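Local coordinates for protein putative nitroreductase (Thermotoga maritima, PDB 1VKW) that is a putative nitroreductase that probably acts as an oxidoreductase, at residues Lys51-Lys56 against Val78-Gln83. Numbering follows the deposited sequence.
Sequences KKLDWK and VEYGFQ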
# COMPACT_ATOMS: atom_id res chain seq x y z
N LYS A 51 9.47 -13.69 -0.89
CA LYS A 51 10.67 -13.17 -1.52
C LYS A 51 10.50 -11.69 -1.85
O LYS A 51 9.41 -11.24 -2.19
CB LYS A 51 11.01 -13.98 -2.78
CG LYS A 51 10.42 -13.45 -4.09
CD LYS A 51 10.63 -14.44 -5.23
CE LYS A 51 10.10 -13.89 -6.55
NZ LYS A 51 10.93 -12.77 -7.08
N LYS A 52 11.60 -10.95 -1.72
CA LYS A 52 11.64 -9.53 -2.05
C LYS A 52 11.73 -9.42 -3.55
O LYS A 52 12.57 -10.05 -4.17
CB LYS A 52 12.86 -8.86 -1.40
CG LYS A 52 12.95 -7.35 -1.61
CD LYS A 52 14.22 -6.75 -0.99
CE LYS A 52 15.47 -7.06 -1.80
NZ LYS A 52 16.70 -6.34 -1.31
N LEU A 53 10.86 -8.61 -4.15
CA LEU A 53 10.90 -8.41 -5.60
C LEU A 53 12.03 -7.48 -6.00
O LEU A 53 12.68 -6.87 -5.15
CB LEU A 53 9.56 -7.86 -6.09
CG LEU A 53 8.37 -8.80 -5.86
CD1 LEU A 53 7.14 -8.21 -6.50
CD2 LEU A 53 8.63 -10.21 -6.41
N ASP A 54 12.29 -7.42 -7.31
CA ASP A 54 13.36 -6.60 -7.86
C ASP A 54 12.77 -5.28 -8.37
O ASP A 54 12.45 -5.13 -9.55
CB ASP A 54 14.05 -7.36 -8.99
CG ASP A 54 15.32 -6.69 -9.47
OD1 ASP A 54 15.68 -5.63 -8.92
OD2 ASP A 54 16.02 -7.15 -10.40
N TRP A 55 12.64 -4.32 -7.46
CA TRP A 55 11.98 -3.06 -7.79
C TRP A 55 12.88 -2.14 -8.62
O TRP A 55 14.09 -2.02 -8.37
CB TRP A 55 11.47 -2.36 -6.53
CG TRP A 55 10.34 -3.12 -5.93
CD1 TRP A 55 10.40 -3.98 -4.88
CD2 TRP A 55 8.98 -3.13 -6.38
NE1 TRP A 55 9.16 -4.51 -4.62
CE2 TRP A 55 8.26 -4.00 -5.54
CE3 TRP A 55 8.29 -2.48 -7.41
CZ2 TRP A 55 6.89 -4.25 -5.69
CZ3 TRP A 55 6.92 -2.71 -7.55
CH2 TRP A 55 6.24 -3.59 -6.70
N LYS A 56 12.26 -1.53 -9.62
CA LYS A 56 12.93 -0.66 -10.58
C LYS A 56 12.23 0.68 -10.57
O LYS A 56 11.00 0.74 -10.40
CB LYS A 56 12.86 -1.27 -11.97
CG LYS A 56 13.51 -2.65 -12.10
CD LYS A 56 14.98 -2.62 -11.72
CE LYS A 56 15.77 -3.71 -12.44
NZ LYS A 56 15.16 -5.06 -12.27
N VAL A 78 0.18 -11.30 -4.90
CA VAL A 78 -0.04 -10.77 -3.54
C VAL A 78 1.24 -10.07 -3.06
O VAL A 78 1.18 -8.97 -2.51
CB VAL A 78 -0.47 -11.89 -2.55
CG1 VAL A 78 -0.48 -11.40 -1.11
CG2 VAL A 78 -1.84 -12.40 -2.89
N GLU A 79 2.39 -10.70 -3.31
CA GLU A 79 3.70 -10.13 -3.01
C GLU A 79 3.87 -8.78 -3.68
O GLU A 79 4.33 -7.83 -3.04
CB GLU A 79 4.81 -11.09 -3.49
CG GLU A 79 6.18 -10.84 -2.86
CD GLU A 79 6.21 -11.20 -1.39
OE1 GLU A 79 6.26 -12.41 -1.07
OE2 GLU A 79 6.18 -10.28 -0.55
N TYR A 80 3.52 -8.70 -4.97
CA TYR A 80 3.62 -7.45 -5.72
C TYR A 80 2.77 -6.34 -5.08
O TYR A 80 3.26 -5.24 -4.83
CB TYR A 80 3.22 -7.66 -7.19
CG TYR A 80 3.71 -6.55 -8.11
CD1 TYR A 80 4.95 -6.63 -8.72
CD2 TYR A 80 2.95 -5.41 -8.33
CE1 TYR A 80 5.42 -5.61 -9.54
CE2 TYR A 80 3.41 -4.38 -9.16
CZ TYR A 80 4.65 -4.49 -9.76
OH TYR A 80 5.12 -3.48 -10.58
N GLY A 81 1.52 -6.65 -4.78
CA GLY A 81 0.64 -5.72 -4.08
C GLY A 81 1.15 -5.33 -2.70
O GLY A 81 1.14 -4.16 -2.34
N PHE A 82 1.63 -6.32 -1.96
CA PHE A 82 2.10 -6.13 -0.58
C PHE A 82 3.32 -5.20 -0.52
O PHE A 82 3.33 -4.22 0.23
CB PHE A 82 2.41 -7.49 0.05
CG PHE A 82 2.73 -7.43 1.52
CD1 PHE A 82 1.74 -7.15 2.46
CD2 PHE A 82 4.03 -7.67 1.97
CE1 PHE A 82 2.03 -7.10 3.82
CE2 PHE A 82 4.33 -7.61 3.33
CZ PHE A 82 3.33 -7.33 4.26
N GLN A 83 4.32 -5.48 -1.34
CA GLN A 83 5.53 -4.66 -1.37
C GLN A 83 5.28 -3.33 -2.06
O GLN A 83 5.78 -2.30 -1.61
CB GLN A 83 6.67 -5.41 -2.05
CG GLN A 83 7.20 -6.56 -1.21
CD GLN A 83 8.22 -7.41 -1.94
OE1 GLN A 83 9.04 -6.90 -2.70
NE2 GLN A 83 8.17 -8.72 -1.71
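The loop leading into strand 56-58 is fastened to helix 74-93 by the side-chain amide of Gln-83, which bonds to Lys-51, Leu-53 and Trp-55. Leu-53 N gives to Gln-83 OE1 at 2.9 Å, in the carbonyl plane and on a lone pair. Trp-55 NE1 gives to Gln-83 OE1 at 3.1 Å, tilted from that plane, with the acceptor at the indole edge. Gln-83 NE2 gives to Lys-51 O at 2.8 Å and to Glu-79 OE2 at 2.8 Å. Four bonds thus fix the rotation of the amide. With a leucine here, without the amide, Leu-53 N and Trp-55 NE1 would lose their shared acceptor, and the indole would probably be freer to shift. Trp-55 CH2 sits over the centre of one face of the Tyr-80 ring, the two ring planes 42° apart. With CG anti to its carbonyl carbon (chi1 -62°), Leu-53 brings CD1 to 3.5 Å from Tyr-80 CD1. Glu-79 also accepts from Ile-49 N and Thr-50 N, earlier in the same loop. Tyr-80 OH bonds to Tyr-111 O and Ala-68 N, and Trp-55 packs on Ile-66 of strand 64-67, so the contact joins helix 74-93 to the antiparallel sheet containing strands 56-58 and 64-67.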